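Local coordinates for protein fructokinase (Vibrio cholerae serotype O1, PDB 5EYN) that catalyses the ATP-dependent phosphorylation of fructose, as a PfkB-family sugar kinase that holds nucleotide, sugar and metal ion together, at residues K293-L301 with P313-L322. Numbering follows the deposited sequence.
Sequences KWANGCGAL and PNQAALYAFL. With ADP (adenosine-5'-diphosphate), chain E.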
ATOM      1  N   LYS A 293      25.286   4.042  25.795  1.00 12.51           N
ATOM      2  CA  LYS A 293      26.019   5.125  25.162  1.00 13.70           C
ATOM      3  C   LYS A 293      26.069   4.910  23.648  1.00 13.52           C
ATOM      4  O   LYS A 293      25.848   5.837  22.870  1.00 13.26           O
ATOM      5  CB  LYS A 293      27.432   5.198  25.750  1.00 15.70           C
ATOM      6  CG  LYS A 293      28.354   6.212  25.108  1.00 18.72           C
ATOM      7  CD  LYS A 293      29.727   6.247  25.811  1.00 21.26           C
ATOM      8  CE  LYS A 293      30.630   7.341  25.237  1.00 25.84           C
ATOM      9  NZ  LYS A 293      31.928   7.411  25.957  1.00 29.26           N
ATOM     10  N   TRP A 294      26.363   3.686  23.228  1.00 12.69           N
ATOM     11  CA  TRP A 294      26.313   3.348  21.810  1.00 13.12           C
ATOM     12  C   TRP A 294      24.911   3.563  21.255  1.00 11.41           C
ATOM     13  O   TRP A 294      24.743   4.114  20.167  1.00 12.00           O
ATOM     14  CB  TRP A 294      26.722   1.891  21.585  1.00 12.49           C
ATOM     15  CG  TRP A 294      28.212   1.650  21.559  1.00 14.33           C
ATOM     16  CD1 TRP A 294      29.138   2.056  22.488  1.00 15.05           C
ATOM     17  CD2 TRP A 294      28.943   0.950  20.549  1.00 14.70           C
ATOM     18  NE1 TRP A 294      30.396   1.647  22.111  1.00 14.99           N
ATOM     19  CE2 TRP A 294      30.303   0.968  20.925  1.00 15.02           C
ATOM     20  CE3 TRP A 294      28.580   0.300  19.368  1.00 13.79           C
ATOM     21  CZ2 TRP A 294      31.293   0.368  20.156  1.00 15.91           C
ATOM     22  CZ3 TRP A 294      29.560  -0.285  18.601  1.00 14.10           C
ATOM     23  CH2 TRP A 294      30.902  -0.254  19.000  1.00 14.86           C
ATOM     24  N   ALA A 295      23.902   3.084  21.982  1.00 10.65           N
ATOM     25  CA  ALA A 295      22.516   3.221  21.560  1.00 10.89           C
ATOM     26  C   ALA A 295      22.145   4.679  21.289  1.00 10.20           C
ATOM     27  O   ALA A 295      21.532   5.007  20.268  1.00 10.52           O
ATOM     28  CB  ALA A 295      21.596   2.634  22.625  1.00 10.12           C
ATOM     29  N   ASN A 296      22.520   5.562  22.210  1.00 10.70           N
ATOM     30  CA  ASN A 296      22.224   6.976  22.034  1.00 10.80           C
ATOM     31  C   ASN A 296      22.918   7.539  20.793  1.00 10.79           C
ATOM     32  O   ASN A 296      22.327   8.327  20.065  1.00 11.33           O
ATOM     33  CB  ASN A 296      22.655   7.773  23.255  1.00 11.10           C
ATOM     34  CG  ASN A 296      21.644   7.758  24.378  1.00 12.32           C
ATOM     35  OD1 ASN A 296      20.432   7.661  24.166  1.00 12.27           O
ATOM     36  ND2 ASN A 296      22.146   7.919  25.592  1.00 13.79           N
ATOM     37  N   GLY A 297      24.156   7.131  20.551  1.00 10.90           N
ATOM     38  CA  GLY A 297      24.871   7.614  19.384  1.00 10.69           C
ATOM     39  C   GLY A 297      24.254   7.144  18.090  1.00 11.09           C
ATOM     40  O   GLY A 297      24.139   7.893  17.136  1.00 11.29           O
ATOM     41  N   CYS A 298      23.815   5.889  18.067  1.00 11.18           N
ATOM     42  CA  CYS A 298      23.127   5.350  16.915  1.00 10.41           C
ATOM     43  C   CYS A 298      21.807   6.072  16.673  1.00  9.57           C
ATOM     44  O   CYS A 298      21.477   6.395  15.541  1.00 10.69           O
ATOM     45  CB  CYS A 298      22.884   3.857  17.096  1.00 11.07           C
ATOM     46  SG  CYS A 298      24.371   2.836  17.032  1.00 11.50           S
ATOM     47  N   GLY A 299      21.025   6.267  17.733  1.00 10.25           N
ATOM     48  CA  GLY A 299      19.758   6.963  17.597  1.00 10.52           C
ATOM     49  C   GLY A 299      19.933   8.363  17.030  1.00 11.17           C
ATOM     50  O   GLY A 299      19.148   8.804  16.196  1.00 11.11           O
ATOM     51  N   ALA A 300      20.943   9.080  17.511  1.00 10.53           N
ATOM     52  CA  ALA A 300      21.223  10.434  17.016  1.00 11.10           C
ATOM     53  C   ALA A 300      21.620  10.396  15.559  1.00 10.82           C
ATOM     54  O   ALA A 300      21.063  11.125  14.740  1.00 12.16           O
ATOM     55  CB  ALA A 300      22.303  11.080  17.835  1.00 12.20           C
ATOM     56  N   LEU A 301      22.576   9.547  15.220  1.00 10.25           N
ATOM     57  CA  LEU A 301      23.047   9.501  13.845  1.00 10.47           C
ATOM     58  C   LEU A 301      21.976   9.024  12.881  1.00 10.38           C
ATOM     59  O   LEU A 301      21.933   9.476  11.753  1.00 10.87           O
ATOM     60  CB  LEU A 301      24.300   8.646  13.693  1.00 10.98           C
ATOM     61  CG  LEU A 301      25.572   9.253  14.269  1.00 11.91           C
ATOM     62  CD1 LEU A 301      26.659   8.214  14.303  1.00 13.22           C
ATOM     63  CD2 LEU A 301      25.998  10.442  13.440  1.00 13.06           C
ATOM     64  N   PRO A 313      24.630   3.797  11.568  1.00 10.94           N
ATOM     65  CA  PRO A 313      26.079   3.997  11.436  1.00 10.38           C
ATOM     66  C   PRO A 313      26.887   2.715  11.469  1.00 11.13           C
ATOM     67  O   PRO A 313      26.482   1.694  12.039  1.00 11.57           O
ATOM     68  CB  PRO A 313      26.419   4.863  12.654  1.00 10.70           C
ATOM     69  CG  PRO A 313      25.405   4.470  13.682  1.00 11.50           C
ATOM     70  CD  PRO A 313      24.137   4.257  12.877  1.00 10.46           C
ATOM     71  N   ASN A 314      28.058   2.763  10.858  1.00 11.73           N
ATOM     72  CA  ASN A 314      29.087   1.768  11.124  1.00 11.89           C
ATOM     73  C   ASN A 314      29.924   2.218  12.307  1.00 11.44           C
ATOM     74  O   ASN A 314      29.736   3.309  12.852  1.00 11.47           O
ATOM     75  CB  ASN A 314      29.950   1.486   9.877  1.00 13.39           C
ATOM     76  CG  ASN A 314      30.591   2.726   9.278  1.00 14.77           C
ATOM     77  OD1 ASN A 314      30.867   3.719   9.955  1.00 15.44           O
ATOM     78  ND2 ASN A 314      30.848   2.655   7.980  1.00 16.93           N
ATOM     79  N   GLN A 315      30.865   1.385  12.720  1.00 12.81           N
ATOM     80  CA  GLN A 315      31.666   1.713  13.878  1.00 13.10           C
ATOM     81  C   GLN A 315      32.532   2.958  13.665  1.00 12.75           C
ATOM     82  O   GLN A 315      32.669   3.757  14.579  1.00 13.17           O
ATOM     83  CB  GLN A 315      32.528   0.537  14.285  1.00 13.39           C
ATOM     84  CG  GLN A 315      31.731  -0.567  14.954  1.00 13.77           C
ATOM     85  CD  GLN A 315      32.600  -1.597  15.617  1.00 15.35           C
ATOM     86  OE1 GLN A 315      33.745  -1.332  15.973  1.00 16.54           O
ATOM     87  NE2 GLN A 315      32.057  -2.787  15.804  1.00 15.73           N
ATOM     88  N   ALA A 316      33.095   3.142  12.469  1.00 12.59           N
ATOM     89  CA  ALA A 316      33.930   4.313  12.228  1.00 13.07           C
ATOM     90  C   ALA A 316      33.131   5.587  12.438  1.00 12.29           C
ATOM     91  O   ALA A 316      33.605   6.525  13.070  1.00 13.21           O
ATOM     92  CB  ALA A 316      34.535   4.286  10.822  1.00 14.04           C
ATOM     93  N   ALA A 317      31.901   5.619  11.936  1.00 11.95           N
ATOM     94  CA  ALA A 317      31.065   6.805  12.088  1.00 11.72           C
ATOM     95  C   ALA A 317      30.666   6.990  13.536  1.00 11.69           C
ATOM     96  O   ALA A 317      30.637   8.106  14.048  1.00 12.52           O
ATOM     97  CB  ALA A 317      29.818   6.708  11.202  1.00 12.07           C
ATOM     98  N   LEU A 318      30.290   5.895  14.195  1.00 11.79           N
ATOM     99  CA  LEU A 318      29.827   5.992  15.570  1.00 12.17           C
ATOM    100  C   LEU A 318      30.935   6.447  16.510  1.00 12.34           C
ATOM    101  O   LEU A 318      30.743   7.346  17.319  1.00 13.23           O
ATOM    102  CB  LEU A 318      29.248   4.666  16.043  1.00 12.82           C
ATOM    103  CG  LEU A 318      28.722   4.663  17.482  1.00 12.48           C
ATOM    104  CD1 LEU A 318      27.558   5.609  17.651  1.00 14.05           C
ATOM    105  CD2 LEU A 318      28.317   3.269  17.869  1.00 13.40           C
ATOM    106  N   TYR A 319      32.102   5.831  16.398  1.00 12.90           N
ATOM    107  CA  TYR A 319      33.223   6.243  17.222  1.00 15.16           C
ATOM    108  C   TYR A 319      33.565   7.718  17.012  1.00 14.79           C
ATOM    109  O   TYR A 319      33.827   8.439  17.966  1.00 16.27           O
ATOM    110  CB  TYR A 319      34.445   5.360  16.953  1.00 16.23           C
ATOM    111  CG  TYR A 319      34.461   4.048  17.704  1.00 18.32           C
ATOM    112  CD1 TYR A 319      34.416   4.018  19.089  1.00 20.93           C
ATOM    113  CD2 TYR A 319      34.566   2.830  17.030  1.00 19.40           C
ATOM    114  CE1 TYR A 319      34.461   2.813  19.785  1.00 21.21           C
ATOM    115  CE2 TYR A 319      34.614   1.621  17.721  1.00 20.29           C
ATOM    116  CZ  TYR A 319      34.562   1.627  19.091  1.00 20.17           C
ATOM    117  OH  TYR A 319      34.609   0.424  19.768  1.00 20.78           O
ATOM    118  N   ALA A 320      33.544   8.175  15.766  1.00 14.56           N
ATOM    119  CA  ALA A 320      33.848   9.573  15.471  1.00 14.77           C
ATOM    120  C   ALA A 320      32.855  10.513  16.152  1.00 14.06           C
ATOM    121  O   ALA A 320      33.218  11.564  16.678  1.00 15.81           O
ATOM    122  CB  ALA A 320      33.851   9.790  13.974  1.00 15.02           C
ATOM    123  N   PHE A 321      31.584  10.123  16.139  1.00 14.19           N
ATOM    124  CA  PHE A 321      30.533  10.926  16.738  1.00 15.28           C
ATOM    125  C   PHE A 321      30.601  10.943  18.261  1.00 17.27           C
ATOM    126  O   PHE A 321      30.346  11.975  18.889  1.00 19.18           O
ATOM    127  CB  PHE A 321      29.174  10.377  16.295  1.00 14.20           C
ATOM    128  CG  PHE A 321      28.005  11.162  16.814  1.00 15.13           C
ATOM    129  CD1 PHE A 321      27.689  12.409  16.294  1.00 16.22           C
ATOM    130  CD2 PHE A 321      27.217  10.647  17.818  1.00 15.01           C
ATOM    131  CE1 PHE A 321      26.606  13.110  16.778  1.00 16.01           C
ATOM    132  CE2 PHE A 321      26.135  11.347  18.298  1.00 16.46           C
ATOM    133  CZ  PHE A 321      25.826  12.571  17.780  1.00 16.79           C
ATOM    134  N   LEU A 322      30.954   9.802  18.846  1.00 17.78           N
ATOM    135  CA  LEU A 322      30.979   9.645  20.301  1.00 19.31           C
ATOM    136  C   LEU A 322      32.167  10.353  20.928  1.00 22.75           C
ATOM    137  O   LEU A 322      32.140  10.671  22.110  1.00 24.22           O
ATOM    138  CB  LEU A 322      31.042   8.166  20.687  1.00 18.66           C
ATOM    139  CG  LEU A 322      29.824   7.304  20.375  1.00 20.62           C
ATOM    140  CD1 LEU A 322      30.127   5.859  20.701  1.00 20.75           C
ATOM    141  CD2 LEU A 322      28.594   7.761  21.156  1.00 21.02           C
TER
HETATM  142  PB  ADP E 404      12.056   6.851  16.987  1.00 25.28           P
HETATM  143  O1B ADP E 404      12.605   5.836  16.019  1.00 77.26           O
HETATM  144  O2B ADP E 404      10.772   6.350  17.610  1.00 79.25           O
HETATM  145  O3B ADP E 404      11.792   8.133  16.238  1.00 66.62           O
HETATM  146  PA  ADP E 404      13.097   8.342  19.098  1.00110.14           P
HETATM  147  O1A ADP E 404      12.916   9.525  18.163  1.00 14.05           O
HETATM  148  O2A ADP E 404      11.836   8.231  19.924  1.00 75.64           O
HETATM  149  O3A ADP E 404      13.145   7.101  18.123  1.00 82.33           O
HETATM  150  O5' ADP E 404      14.329   8.524  20.106  1.00 21.35           O
HETATM  151  C5' ADP E 404      15.116   7.449  20.485  1.00 15.21           C
HETATM  152  C4' ADP E 404      16.576   7.757  20.717  1.00 12.00           C
HETATM  153  O4' ADP E 404      17.118   8.414  19.594  1.00 15.31           O
HETATM  154  C3' ADP E 404      16.887   8.597  21.905  1.00 11.33           C
HETATM  155  O3' ADP E 404      16.965   7.827  23.066  1.00 14.45           O
HETATM  156  C2' ADP E 404      18.201   9.154  21.533  1.00 14.79           C
HETATM  157  O2' ADP E 404      19.234   8.256  21.687  1.00 15.40           O
HETATM  158  C1' ADP E 404      18.018   9.369  20.084  1.00 16.00           C
HETATM  159  N9  ADP E 404      17.525  10.671  19.735  1.00 15.56           N
HETATM  160  C8  ADP E 404      16.281  11.007  19.345  1.00 16.17           C
HETATM  161  N7  ADP E 404      16.222  12.303  19.080  1.00 18.87           N
HETATM  162  C5  ADP E 404      17.425  12.840  19.289  1.00 18.95           C
HETATM  163  C6  ADP E 404      17.974  14.106  19.176  1.00 18.74           C
HETATM  164  N6  ADP E 404      17.181  15.221  18.764  1.00 20.90           N
HETATM  165  N1  ADP E 404      19.258  14.287  19.473  1.00 18.18           N
HETATM  166  C2  ADP E 404      20.061  13.281  19.866  1.00 19.50           C
HETATM  167  N3  ADP E 404      19.566  12.028  19.989  1.00 17.82           N
HETATM  168  C4  ADP E 404      18.275  11.801  19.708  1.00 15.83           C
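Apolar helix-helix packing joins the C-terminal helix 315-322 to helix 285-302, where Trp294 and Leu318 interlock as reciprocal knobs. The axes of the two helical segments approach to 9.8 Å at 102°, nearly perpendicular. With chi1 at -180° the Leu318 side chain extends opposite its amide nitrogen, carrying both methyls into the hole formed by Trp294, Gly297, Cys298 and Leu301. Leu318 CD2 stands above the indole plane but displaced to its rim, 3.3 Å from Trp294 CE3, and Leu318 CD1 rests on Gly297 C at 3.7 Å; the bare glycine surface also admits Leu322 CD2. Trp294 in turn enters among Gln315, Leu318, Tyr319 and Leu322. Its six-membered ring turns an edge toward the Tyr319 face in an offset edge-to-face pair, with planes at 81° and Trp294 CZ2 3.3 Å from Tyr319 OH. Gln315 CD lies at the same indole's edge, and its NE2 is anchored on Leu57 O. In this ribokinase-like fold, helix 285-302 also borders the nucleotide: ADP O2' donates to Asn296 OD1 (2.8 Å), and Ala300 CB lies between adenine and Phe321, 3.6 Å from ADP N3 and 3.8 Å from Phe321 CZ, linking the C-terminal helix to the adenine pocket's wall. Leu301 CD2 makes a CH-pi contact over the Phe321 face, while Leu301 CD1 reaches Pro313 CB. Before the helix, Asn314 OD1 caps Ala317 N at 2.9 Å.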